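Local coordinates for protein probable glutathione reductase (Sinorhizobium meliloti, PDB 4DNA) that probably catalyses the NADPH-dependent reduction of glutathione disulfide to glutathione, as an FAD-containing homodimeric enzyme with a redox-active disulfide, at residues A34-Y39 with D112-L117; I139-H144 with M267-G272; S20-A25 with A104-E109; A3-L8 with T131-R136. All coordinates share one frame; numbering follows the deposited sequence.

Interaction 1. Residues A34-Y39 with D112-L117. With FAD (flavin-adenine dinucleotide), chain C.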
# COMPACT_ATOMS: atom_id res chain seq x y z
N ALA A 34 24.38 2.61 -28.33
CA ALA A 34 23.83 3.66 -29.17
C ALA A 34 22.35 3.92 -28.92
O ALA A 34 21.53 2.99 -28.99
CB ALA A 34 24.06 3.33 -30.63
N GLU A 35 22.00 5.17 -28.62
CA GLU A 35 20.60 5.57 -28.54
C GLU A 35 20.29 6.67 -29.55
O GLU A 35 20.97 7.70 -29.60
CB GLU A 35 20.21 6.00 -27.11
CG GLU A 35 18.90 6.77 -27.00
CD GLU A 35 17.66 5.91 -27.16
OE1 GLU A 35 17.51 4.94 -26.39
OE2 GLU A 35 16.81 6.20 -28.04
N GLU A 36 19.25 6.44 -30.36
CA GLU A 36 18.86 7.35 -31.45
C GLU A 36 17.95 8.52 -31.03
O GLU A 36 17.41 9.25 -31.87
CB GLU A 36 18.15 6.55 -32.54
CG GLU A 36 16.74 6.07 -32.20
CD GLU A 36 15.98 5.59 -33.42
OE1 GLU A 36 16.47 5.81 -34.57
OE2 GLU A 36 14.89 5.00 -33.26
N PHE A 37 17.78 8.70 -29.72
CA PHE A 37 16.81 9.66 -29.24
C PHE A 37 17.23 10.15 -27.85
O PHE A 37 17.99 11.12 -27.75
CB PHE A 37 15.38 9.08 -29.30
CG PHE A 37 14.30 10.01 -28.79
CD1 PHE A 37 14.27 11.35 -29.18
CD2 PHE A 37 13.31 9.54 -27.93
CE1 PHE A 37 13.28 12.20 -28.70
CE2 PHE A 37 12.31 10.39 -27.46
CZ PHE A 37 12.30 11.72 -27.84
N ARG A 38 16.78 9.46 -26.80
CA ARG A 38 17.06 9.86 -25.41
C ARG A 38 17.30 8.65 -24.50
O ARG A 38 16.45 7.75 -24.41
CB ARG A 38 15.93 10.72 -24.85
CG ARG A 38 15.87 12.14 -25.39
CD ARG A 38 14.78 12.95 -24.71
NE ARG A 38 15.23 13.57 -23.47
CZ ARG A 38 14.47 14.34 -22.70
NH1 ARG A 38 13.21 14.61 -23.04
NH2 ARG A 38 14.96 14.86 -21.59
N TYR A 39 18.46 8.64 -23.84
CA TYR A 39 18.86 7.56 -22.92
C TYR A 39 17.91 7.41 -21.73
O TYR A 39 17.49 8.40 -21.12
CB TYR A 39 20.32 7.76 -22.46
CG TYR A 39 21.34 7.22 -23.45
CD1 TYR A 39 21.67 5.86 -23.49
CD2 TYR A 39 21.95 8.07 -24.37
CE1 TYR A 39 22.59 5.37 -24.40
CE2 TYR A 39 22.88 7.59 -25.28
CZ TYR A 39 23.19 6.24 -25.30
OH TYR A 39 24.10 5.77 -26.22
N ASP A 112 25.54 8.92 -29.36
CA ASP A 112 24.17 9.32 -29.68
C ASP A 112 23.97 9.25 -31.19
O ASP A 112 24.37 10.15 -31.94
CB ASP A 112 23.86 10.71 -29.13
CG ASP A 112 24.38 10.91 -27.71
OD1 ASP A 112 23.58 10.82 -26.77
OD2 ASP A 112 25.59 11.16 -27.55
N THR A 113 23.36 8.16 -31.62
CA THR A 113 23.21 7.82 -33.02
C THR A 113 22.23 6.65 -33.09
O THR A 113 22.11 5.89 -32.14
CB THR A 113 24.57 7.41 -33.66
OG1 THR A 113 24.35 6.84 -34.96
CG2 THR A 113 25.30 6.39 -32.81
N ARG A 114 21.52 6.54 -34.21
CA ARG A 114 20.82 5.31 -34.53
C ARG A 114 21.89 4.31 -35.01
O ARG A 114 22.88 4.71 -35.64
CB ARG A 114 19.75 5.58 -35.60
CG ARG A 114 19.00 4.35 -36.08
CD ARG A 114 18.12 4.66 -37.27
NE ARG A 114 17.61 3.43 -37.89
CZ ARG A 114 16.57 2.73 -37.45
NH1 ARG A 114 15.90 3.13 -36.37
NH2 ARG A 114 16.20 1.63 -38.08
N ALA A 115 21.70 3.03 -34.69
CA ALA A 115 22.59 1.97 -35.16
C ALA A 115 21.84 0.92 -35.98
O ALA A 115 20.71 0.52 -35.62
CB ALA A 115 23.31 1.32 -33.99
N GLU A 116 22.45 0.48 -37.08
CA GLU A 116 21.90 -0.60 -37.89
C GLU A 116 22.90 -1.71 -38.05
O GLU A 116 24.07 -1.58 -37.68
CB GLU A 116 21.45 -0.09 -39.26
CG GLU A 116 19.98 0.27 -39.33
CD GLU A 116 19.63 1.05 -40.58
OE1 GLU A 116 20.01 0.62 -41.70
OE2 GLU A 116 18.96 2.10 -40.45
N LEU A 117 22.44 -2.82 -38.63
CA LEU A 117 23.25 -4.00 -38.76
C LEU A 117 23.78 -4.20 -40.16
O LEU A 117 23.01 -4.28 -41.12
CB LEU A 117 22.47 -5.23 -38.32
CG LEU A 117 22.42 -5.41 -36.81
CD1 LEU A 117 21.25 -6.29 -36.41
CD2 LEU A 117 23.73 -6.02 -36.32
PA FAD C . 12.75 0.84 -24.56
O1A FAD C . 11.52 0.86 -25.46
O2A FAD C . 12.71 1.29 -23.12
O5B FAD C . 13.92 1.69 -25.27
C5B FAD C . 14.75 1.16 -26.31
C4B FAD C . 15.49 2.35 -26.90
O4B FAD C . 16.13 2.05 -28.13
C3B FAD C . 14.51 3.48 -27.17
O3B FAD C . 14.93 4.63 -26.42
C2B FAD C . 14.57 3.68 -28.67
O2B FAD C . 14.42 5.06 -29.02
C1B FAD C . 15.94 3.14 -29.04
N9A FAD C . 16.04 2.61 -30.42
C8A FAD C . 15.03 2.04 -31.10
N7A FAD C . 15.41 1.62 -32.33
C5A FAD C . 16.71 1.93 -32.44
C6A FAD C . 17.71 1.75 -33.51
N6A FAD C . 17.32 1.16 -34.66
N1A FAD C . 18.98 2.19 -33.27
C2A FAD C . 19.31 2.79 -32.09
N3A FAD C . 18.43 2.98 -31.08
C4A FAD C . 17.13 2.58 -31.19
N1 FAD C . 6.05 -0.85 -17.83
C2 FAD C . 5.93 -1.11 -16.51
O2 FAD C . 6.56 -2.07 -16.02
N3 FAD C . 5.16 -0.36 -15.70
C4 FAD C . 4.45 0.70 -16.14
O4 FAD C . 3.75 1.38 -15.35
C4X FAD C . 4.52 1.04 -17.59
N5 FAD C . 3.84 2.09 -18.11
C5X FAD C . 3.94 2.37 -19.44
C6 FAD C . 3.24 3.45 -19.98
C7 FAD C . 3.33 3.74 -21.34
C7M FAD C . 2.55 4.92 -21.88
C8 FAD C . 4.20 2.91 -22.23
C8M FAD C . 4.35 3.18 -23.71
C9 FAD C . 4.89 1.83 -21.70
C9A FAD C . 4.80 1.53 -20.34
N10 FAD C . 5.51 0.44 -19.81
C10 FAD C . 5.39 0.18 -18.43
C1' FAD C . 6.35 -0.39 -20.70
C2' FAD C . 7.84 -0.08 -20.60
O2' FAD C . 8.05 1.32 -20.84
C3' FAD C . 8.63 -0.95 -21.57
O3' FAD C . 8.21 -2.30 -21.40
C4' FAD C . 10.14 -0.86 -21.36
O4' FAD C . 10.60 0.46 -21.68
C5' FAD C . 10.88 -1.87 -22.23
O5' FAD C . 12.15 -1.32 -22.59
P FAD C . 13.07 -1.90 -23.78
O1P FAD C . 14.38 -2.40 -23.19
O2P FAD C . 12.25 -2.80 -24.67
O3P FAD C . 13.46 -0.60 -24.64

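Interaction 2. Residues I139-H144 with M267-G272. With FAD (flavin-adenine dinucleotide), chain C.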
# COMPACT_ATOMS: atom_id res chain seq x y z
N ILE A 139 20.22 -6.56 -29.04
CA ILE A 139 19.24 -5.71 -29.67
C ILE A 139 18.12 -5.38 -28.67
O ILE A 139 17.12 -6.10 -28.56
CB ILE A 139 18.70 -6.36 -30.96
CG1 ILE A 139 19.82 -6.51 -31.96
CG2 ILE A 139 17.58 -5.54 -31.57
CD1 ILE A 139 19.47 -7.43 -33.11
N ALA A 140 18.30 -4.30 -27.92
CA ALA A 140 17.34 -3.88 -26.92
C ALA A 140 16.65 -2.61 -27.39
O ALA A 140 16.70 -1.56 -26.76
CB ALA A 140 18.02 -3.66 -25.58
N VAL A 141 15.98 -2.76 -28.52
CA VAL A 141 15.51 -1.65 -29.34
C VAL A 141 14.09 -1.17 -28.97
O VAL A 141 13.71 -0.04 -29.29
CB VAL A 141 15.65 -2.07 -30.83
CG1 VAL A 141 14.39 -1.86 -31.64
CG2 VAL A 141 16.86 -1.40 -31.46
N GLY A 142 13.33 -2.03 -28.29
CA GLY A 142 11.94 -1.73 -27.95
C GLY A 142 11.04 -1.50 -29.15
O GLY A 142 11.47 -1.62 -30.29
N GLY A 143 9.78 -1.16 -28.88
CA GLY A 143 8.79 -0.86 -29.91
C GLY A 143 8.40 0.61 -29.95
O GLY A 143 9.15 1.46 -29.48
N HIS A 144 7.23 0.89 -30.52
CA HIS A 144 6.70 2.25 -30.68
C HIS A 144 5.22 2.15 -30.83
O HIS A 144 4.72 1.07 -31.16
CB HIS A 144 7.30 2.94 -31.90
CG HIS A 144 7.08 2.20 -33.20
ND1 HIS A 144 5.87 2.11 -33.79
CD2 HIS A 144 7.96 1.49 -34.02
CE1 HIS A 144 5.98 1.40 -34.93
NE2 HIS A 144 7.26 1.02 -35.06
N MSE A 267 4.27 -1.50 -31.43
CA MSE A 267 4.88 -2.36 -32.41
C MSE A 267 6.34 -2.32 -32.35
O MSE A 267 6.87 -1.33 -31.85
CB MSE A 267 4.49 -1.82 -33.74
CG MSE A 267 3.27 -2.56 -34.19
SE MSE A 267 2.78 -1.56 -35.77
CE MSE A 267 1.11 -2.49 -36.21
N PRO A 268 7.04 -3.34 -32.81
CA PRO A 268 8.48 -3.33 -32.57
C PRO A 268 9.26 -2.60 -33.64
O PRO A 268 8.93 -2.70 -34.81
CB PRO A 268 8.84 -4.83 -32.54
CG PRO A 268 7.52 -5.57 -32.47
CD PRO A 268 6.56 -4.67 -33.20
N ASN A 269 10.30 -1.87 -33.23
CA ASN A 269 11.15 -1.10 -34.14
C ASN A 269 12.08 -1.98 -34.94
O ASN A 269 13.29 -1.93 -34.74
CB ASN A 269 12.03 -0.13 -33.36
CG ASN A 269 11.24 0.92 -32.63
OD1 ASN A 269 10.31 1.51 -33.18
ND2 ASN A 269 11.62 1.18 -31.36
N THR A 270 11.53 -2.77 -35.85
CA THR A 270 12.36 -3.73 -36.56
C THR A 270 12.53 -3.45 -38.06
O THR A 270 13.39 -4.04 -38.72
CB THR A 270 11.90 -5.18 -36.29
OG1 THR A 270 10.52 -5.34 -36.63
CG2 THR A 270 12.08 -5.51 -34.82
N ASN A 271 11.74 -2.51 -38.58
CA ASN A 271 11.86 -2.07 -39.96
C ASN A 271 13.16 -1.33 -40.25
O ASN A 271 13.55 -0.43 -39.50
CB ASN A 271 10.66 -1.20 -40.35
CG ASN A 271 9.44 -2.04 -40.69
OD1 ASN A 271 9.50 -2.94 -41.53
ND2 ASN A 271 8.33 -1.75 -40.02
N GLY A 272 13.81 -1.72 -41.34
CA GLY A 272 15.08 -1.13 -41.75
C GLY A 272 16.06 -1.02 -40.60
O GLY A 272 16.68 0.02 -40.40
PA FAD C . 12.75 0.84 -24.56
O1A FAD C . 11.52 0.86 -25.46
O2A FAD C . 12.71 1.29 -23.12
O5B FAD C . 13.92 1.69 -25.27
C5B FAD C . 14.75 1.16 -26.31
C4B FAD C . 15.49 2.35 -26.90
O4B FAD C . 16.13 2.05 -28.13
C3B FAD C . 14.51 3.48 -27.17
O3B FAD C . 14.93 4.63 -26.42
C2B FAD C . 14.57 3.68 -28.67
O2B FAD C . 14.42 5.06 -29.02
C1B FAD C . 15.94 3.14 -29.04
N9A FAD C . 16.04 2.61 -30.42
C8A FAD C . 15.03 2.04 -31.10
N7A FAD C . 15.41 1.62 -32.33
C5A FAD C . 16.71 1.93 -32.44
C6A FAD C . 17.71 1.75 -33.51
N6A FAD C . 17.32 1.16 -34.66
N1A FAD C . 18.98 2.19 -33.27
C2A FAD C . 19.31 2.79 -32.09
N3A FAD C . 18.43 2.98 -31.08
C4A FAD C . 17.13 2.58 -31.19
N1 FAD C . 6.05 -0.85 -17.83
C2 FAD C . 5.93 -1.11 -16.51
O2 FAD C . 6.56 -2.07 -16.02
N3 FAD C . 5.16 -0.36 -15.70
C4 FAD C . 4.45 0.70 -16.14
O4 FAD C . 3.75 1.38 -15.35
C4X FAD C . 4.52 1.04 -17.59
N5 FAD C . 3.84 2.09 -18.11
C5X FAD C . 3.94 2.37 -19.44
C6 FAD C . 3.24 3.45 -19.98
C7 FAD C . 3.33 3.74 -21.34
C7M FAD C . 2.55 4.92 -21.88
C8 FAD C . 4.20 2.91 -22.23
C8M FAD C . 4.35 3.18 -23.71
C9 FAD C . 4.89 1.83 -21.70
C9A FAD C . 4.80 1.53 -20.34
N10 FAD C . 5.51 0.44 -19.81
C10 FAD C . 5.39 0.18 -18.43
C1' FAD C . 6.35 -0.39 -20.70
C2' FAD C . 7.84 -0.08 -20.60
O2' FAD C . 8.05 1.32 -20.84
C3' FAD C . 8.63 -0.95 -21.57
O3' FAD C . 8.21 -2.30 -21.40
C4' FAD C . 10.14 -0.86 -21.36
O4' FAD C . 10.60 0.46 -21.68
C5' FAD C . 10.88 -1.87 -22.23
O5' FAD C . 12.15 -1.32 -22.59
P FAD C . 13.07 -1.90 -23.78
O1P FAD C . 14.38 -2.40 -23.19
O2P FAD C . 12.25 -2.80 -24.67
O3P FAD C . 13.46 -0.60 -24.64

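Interaction 3. Residues S20-A25 with A104-E109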
# COMPACT_ATOMS: atom_id res chain seq x y z
N SER A 20 21.97 -3.93 -19.59
CA SER A 20 22.91 -4.78 -20.30
C SER A 20 24.29 -4.16 -20.38
O SER A 20 25.25 -4.74 -19.90
CB SER A 20 22.38 -5.11 -21.69
OG SER A 20 21.24 -5.95 -21.59
N GLY A 21 24.36 -2.97 -20.97
CA GLY A 21 25.63 -2.27 -21.15
C GLY A 21 26.35 -2.02 -19.83
O GLY A 21 27.49 -2.45 -19.65
N ARG A 22 25.65 -1.34 -18.91
CA ARG A 22 26.22 -0.99 -17.62
C ARG A 22 26.74 -2.24 -16.95
O ARG A 22 27.90 -2.27 -16.56
CB ARG A 22 25.20 -0.29 -16.72
CG ARG A 22 25.80 0.49 -15.56
CD ARG A 22 24.73 1.02 -14.60
NE ARG A 22 24.23 -0.04 -13.73
CZ ARG A 22 22.99 -0.52 -13.75
NH1 ARG A 22 22.08 -0.02 -14.59
NH2 ARG A 22 22.65 -1.50 -12.90
N LEU A 23 25.92 -3.28 -16.85
CA LEU A 23 26.37 -4.49 -16.19
C LEU A 23 27.65 -5.02 -16.82
O LEU A 23 28.65 -5.21 -16.14
CB LEU A 23 25.29 -5.58 -16.17
CG LEU A 23 24.20 -5.55 -15.10
CD1 LEU A 23 23.37 -6.82 -15.19
CD2 LEU A 23 24.77 -5.39 -13.71
N ALA A 24 27.61 -5.22 -18.14
CA ALA A 24 28.72 -5.83 -18.89
C ALA A 24 30.02 -5.01 -18.84
O ALA A 24 31.11 -5.59 -18.73
CB ALA A 24 28.32 -6.08 -20.33
N ALA A 25 29.89 -3.69 -18.92
CA ALA A 25 31.04 -2.79 -18.83
C ALA A 25 31.68 -2.91 -17.46
O ALA A 25 32.91 -2.98 -17.34
CB ALA A 25 30.62 -1.36 -19.10
N ALA A 104 28.85 5.66 -18.16
CA ALA A 104 30.19 6.20 -18.18
C ALA A 104 31.01 5.69 -17.01
O ALA A 104 32.11 5.17 -17.21
CB ALA A 104 30.14 7.72 -18.19
N ASN A 105 30.47 5.81 -15.79
CA ASN A 105 31.12 5.29 -14.57
C ASN A 105 31.53 3.82 -14.60
O ASN A 105 32.52 3.44 -13.98
CB ASN A 105 30.23 5.50 -13.34
CG ASN A 105 30.04 6.95 -12.99
OD1 ASN A 105 30.94 7.77 -13.20
ND2 ASN A 105 28.87 7.29 -12.45
N ALA A 106 30.76 2.99 -15.30
CA ALA A 106 31.10 1.58 -15.48
C ALA A 106 32.16 1.40 -16.57
O ALA A 106 32.82 0.36 -16.62
CB ALA A 106 29.86 0.76 -15.80
N GLY A 107 32.31 2.40 -17.45
CA GLY A 107 33.30 2.37 -18.52
C GLY A 107 32.79 2.23 -19.95
O GLY A 107 33.53 2.44 -20.90
N ALA A 108 31.52 1.87 -20.09
CA ALA A 108 30.89 1.72 -21.40
C ALA A 108 30.97 3.00 -22.24
O ALA A 108 30.89 4.11 -21.70
CB ALA A 108 29.45 1.28 -21.24
N GLU A 109 31.14 2.84 -23.55
CA GLU A 109 31.21 3.98 -24.45
C GLU A 109 29.82 4.40 -24.94
O GLU A 109 29.10 3.60 -25.54
CB GLU A 109 32.11 3.67 -25.63
CG GLU A 109 32.26 4.82 -26.59
CD GLU A 109 33.16 4.49 -27.75
OE1 GLU A 109 33.74 3.38 -27.75
OE2 GLU A 109 33.29 5.35 -28.66

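Interaction 4. Residues A3-L8 with T131-R136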
# COMPACT_ATOMS: atom_id res chain seq x y z
N ALA A 3 41.21 -9.17 -32.81
CA ALA A 3 39.78 -9.33 -32.42
C ALA A 3 38.91 -8.17 -32.93
O ALA A 3 39.23 -7.55 -33.95
CB ALA A 3 39.65 -9.48 -30.90
N PHE A 4 37.81 -7.90 -32.22
CA PHE A 4 36.80 -6.94 -32.65
C PHE A 4 36.97 -5.59 -31.96
O PHE A 4 37.64 -5.50 -30.93
CB PHE A 4 35.38 -7.44 -32.32
CG PHE A 4 35.13 -8.89 -32.65
CD1 PHE A 4 35.64 -9.91 -31.84
CD2 PHE A 4 34.34 -9.24 -33.73
CE1 PHE A 4 35.39 -11.24 -32.12
CE2 PHE A 4 34.08 -10.57 -34.02
CZ PHE A 4 34.60 -11.57 -33.22
N ASP A 5 36.33 -4.57 -32.51
CA ASP A 5 36.30 -3.25 -31.88
C ASP A 5 35.81 -3.33 -30.45
O ASP A 5 36.43 -2.78 -29.54
CB ASP A 5 35.41 -2.29 -32.68
CG ASP A 5 35.84 -2.15 -34.13
OD1 ASP A 5 37.06 -2.17 -34.42
OD2 ASP A 5 34.94 -2.01 -34.98
N TYR A 6 34.69 -4.01 -30.24
CA TYR A 6 34.12 -4.14 -28.91
C TYR A 6 33.85 -5.59 -28.59
O TYR A 6 33.81 -6.43 -29.48
CB TYR A 6 32.82 -3.32 -28.79
CG TYR A 6 32.98 -1.87 -29.19
CD1 TYR A 6 33.54 -0.95 -28.31
CD2 TYR A 6 32.57 -1.42 -30.44
CE1 TYR A 6 33.69 0.38 -28.67
CE2 TYR A 6 32.71 -0.10 -30.81
CZ TYR A 6 33.27 0.81 -29.92
OH TYR A 6 33.41 2.13 -30.29
N ASP A 7 33.68 -5.90 -27.31
CA ASP A 7 33.25 -7.23 -26.93
C ASP A 7 31.74 -7.29 -27.09
O ASP A 7 31.19 -8.33 -27.47
CB ASP A 7 33.66 -7.55 -25.49
CG ASP A 7 35.16 -7.62 -25.32
OD1 ASP A 7 35.77 -8.64 -25.73
OD2 ASP A 7 35.75 -6.66 -24.77
N LEU A 8 31.08 -6.16 -26.84
CA LEU A 8 29.62 -6.12 -26.79
C LEU A 8 29.03 -4.80 -27.25
O LEU A 8 29.10 -3.81 -26.53
CB LEU A 8 29.13 -6.42 -25.37
CG LEU A 8 27.60 -6.31 -25.23
CD1 LEU A 8 26.91 -7.56 -25.77
CD2 LEU A 8 27.21 -6.06 -23.79
N THR A 131 31.34 2.22 -39.49
CA THR A 131 31.12 0.77 -39.45
C THR A 131 31.93 0.18 -38.30
O THR A 131 33.14 0.40 -38.21
CB THR A 131 31.57 0.13 -40.78
OG1 THR A 131 30.60 0.41 -41.80
CG2 THR A 131 31.79 -1.38 -40.66
N VAL A 132 31.27 -0.59 -37.43
CA VAL A 132 31.93 -1.11 -36.23
C VAL A 132 31.68 -2.61 -35.98
O VAL A 132 30.60 -3.12 -36.26
CB VAL A 132 31.52 -0.26 -35.00
CG1 VAL A 132 31.25 -1.12 -33.77
CG2 VAL A 132 32.56 0.81 -34.72
N THR A 133 32.69 -3.30 -35.45
CA THR A 133 32.57 -4.73 -35.16
C THR A 133 32.49 -5.02 -33.65
O THR A 133 33.21 -4.41 -32.85
CB THR A 133 33.73 -5.54 -35.76
OG1 THR A 133 34.97 -5.08 -35.21
CG2 THR A 133 33.77 -5.42 -37.28
N ALA A 134 31.61 -5.95 -33.28
CA ALA A 134 31.52 -6.48 -31.92
C ALA A 134 31.43 -8.00 -31.95
O ALA A 134 31.00 -8.59 -32.95
CB ALA A 134 30.32 -5.89 -31.19
N GLU A 135 31.85 -8.64 -30.85
CA GLU A 135 31.78 -10.09 -30.69
C GLU A 135 30.35 -10.58 -30.38
O GLU A 135 29.85 -11.51 -31.02
CB GLU A 135 32.77 -10.57 -29.61
CG GLU A 135 32.85 -12.09 -29.46
CD GLU A 135 33.93 -12.55 -28.49
OE1 GLU A 135 33.86 -12.17 -27.29
OE2 GLU A 135 34.83 -13.30 -28.93
N ARG A 136 29.70 -9.89 -29.46
CA ARG A 136 28.33 -10.17 -29.11
C ARG A 136 27.55 -8.93 -29.35
O ARG A 136 28.06 -7.86 -29.17
CB ARG A 136 28.25 -10.52 -27.65
CG ARG A 136 28.96 -11.80 -27.29
CD ARG A 136 28.26 -12.99 -27.89
NE ARG A 136 29.02 -14.22 -27.71
CZ ARG A 136 29.88 -14.70 -28.60
NH1 ARG A 136 30.53 -15.81 -28.36
NH2 ARG A 136 30.07 -14.05 -29.73

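Interaction 1. Residues A34-Y39 with D112-L117
The Arg-114 guanidinium has Glu-36 at its edge, nearly in plane, and N6A of the FAD adenine over one face, 3.0 Å from Arg-114 NH1. A second flat group, the Tyr-39 ring, meets Asp-112 OD1 at its edge, 3.6 Å from Tyr-39 CE2, and carries Glu-35 CB over one face. The salt bridge from Arg-114 NH1 to Glu-36 OE1 is 3.3 Å long and almost straight (170°), although it enters from above the carboxylate plane. Arg-114 reaches this position extended from CG to NE, with CG anti to the backbone N (chi1 177°), running alongside Glu-36. Its NE binds the anti lone pair of Glu-116 OE2 at 3.2 Å, which completes a three-residue charge network, and NH2 bonds to Gly-272 O. A leucine in its place would probably leave Glu-36 and Glu-116 without this shared positive partner and strip cover from the adenine amino group.

Recognition of the cofactor follows the Rossmann pattern: Glu-35, on strand 31-35, accepts FAD O3B on OE1 (2.6 Å) and FAD O2B on OE2 (2.8 Å). Ala-115 N donates to adenine N1A at 3.2 Å.

Around the contact, Asp-112 OD1 is salt-bridged to Arg-100 of helix 81-106, Ala-34 bonds through its backbone to strand 6-11, and Ala-115 packs on Phe-9 and Ile-11 of that strand.

Interaction 2. Residues I139-H144 with M267-G272
Val-141 and Asn-269 meet in the FAD pocket, where a short antiparallel ladder pairs strands 143-145 and 266-268. In this family the strands that connect the FAD domain to the inserted NADP domain pair in this way, and the position here is consistent with that role. His-144 and Met-267 form a hydrogen-bonded pair, with Met-267 N donating to His-144 O; Gly-143 faces Pro-268 as a non-hydrogen-bonded pair.

Beyond the ladder, Asn-269, the centre of an inverse gamma turn, takes over. Its backbone N reaches a lone pair of Gly-142 O in the carbonyl plane, at 3.2 Å and 165°. With CG anti to its own carbonyl carbon (chi1 -64°), the amide turns ND2 back to the first segment: ND2 donates to Val-141 O at 3.2 Å, in the plane of its own amide but above that of the acceptor carbonyl, and weakly to Gly-143 O at 3.1 Å. Two backbone oxygens therefore share one amide nitrogen, which probably helps to set its rotation.

The Val-141 methyls divide the work, CG1 packing 3.4 Å from Asn-269 CB and CG2 3.5 Å from adenine N7A. Gly-142 has positive phi (61°), and a CB there would collide with FAD O1A. The His-144 ring passes near Met-267, its CE1 3.7 Å from Met-267 CB. On the cofactor side, Val-141 O lies 3.1 Å from adenine C8A of FAD.

Interaction 3. Residues S20-A25 with A104-E109
Ala-25 packs on Ala-106 and Ala-108 where the first helix of the FAD-binding Rossmann fold, 15-25, meets the C-terminal end of helix 81-106, closed by a Schellman motif. The tight part is purely alanine: Ala-25 CB is 3.6 Å from Ala-108 CB and 4.0 Å from Ala-106 CB, and also 3.5 Å from Ala-108 N. One methyl thus fits against two others and the backbone between them, so the main chains come close, with the CA atoms of Ala-25 and Ala-108 only 5.2 Å apart. Ala-25 also touches Val-31 of strand 31-35.

The other side is looser. Arg-22, partly exposed, touches Ala-106 CB with two atoms, its carbonyl O at 3.7 Å and its CG at 4.1 Å, before the side chain bends at chi3 (77°). Ala-106 itself is partly exposed. No hydrogen bond joins the segments, so the fit rests on van der Waals contact.

The Schellman turn swings the chain from the helix toward strand 109-112. Gly-107 takes positive phi (110°) there, and its N donates to Ala-104 O at 2.8 Å.

Interaction 4. Residues A3-L8 with T131-R136
Phe-4 lays its ring across the backbone and side chain of Glu-135, and can be followed outward from the main chain. Its CB lies 3.8 Å from Thr-133 OG1. CG comes next to Glu-135 N, and from there the ring splits its contacts: CD2 is 3.5 Å from Ala-134 O, with CE2 near the same oxygen, whereas CD1 and CE1 run beside Glu-135 CB. CZ, at the tip, is 4.1 Å from Glu-135 CA. Glu-135 CB stands 3.9 Å from the Phe-4 ring centroid and 24° off the normal, which makes this a CH-pi contact over the face; Thr-133 CB lies at the ring edge. An alanine here would remove the ring and would probably uncover the Glu-135 backbone and the base of its side chain.

Next along the chain, Asp-5 and Thr-133 bond reciprocally. Asp-5 N donates to Thr-133 OG1 at 3.1 Å, nearly straight, and Thr-133 N to Asp-5 OD2 at 2.6 Å, while the hydroxyl adds a weak bond to the same OD2. Threonine's OG1 can serve both because it sits between its backbone N and carbonyl carbon (chi1 60°).

Parallel pairing follows, Tyr-6 with Ala-134 and Leu-8 with Arg-136, through bonds such as Arg-136 N to Asp-7 O. It continues through a corner in both chains, from edge strand 130-134 of the antiparallel sheet toward the parallel sheet of 6-11 and 137-139. Tyr-6 turns its ring edge to Val-132 CG1, 3.5 Å from CE2, and its OH bonds Glu-109.

The chemistry thus changes along the contact: Asp-5 and Thr-133 each satisfy the other's backbone N-H with a side-chain oxygen before backbone-to-backbone bonds take over.

In the fold
All four contacts lie in or beside the FAD-binding domain. The loop closed by interaction 4 holds interactions 1 and 3, their segments alternating along the chain, and interaction 2 follows in series. The five-stranded parallel sheet ties them together: strands 6-11 and 31-35 are neighbours in it, helix 15-25 connects them, and 139-144 leaves it from strand 137-139, the other neighbour of 6-11. Interactions 1 and 2, with centres 12 Å apart, both touch FAD and meet through Arg-114 and Gly-272. Interactions 3 and 4, 15 Å apart, meet where Glu-109 OE1 lies 2.9 Å from Tyr-6 OH. Interactions 1 and 2 thus line the cofactor, while 3 and 4 join helices and strands of the same Rossmann fold farther from it.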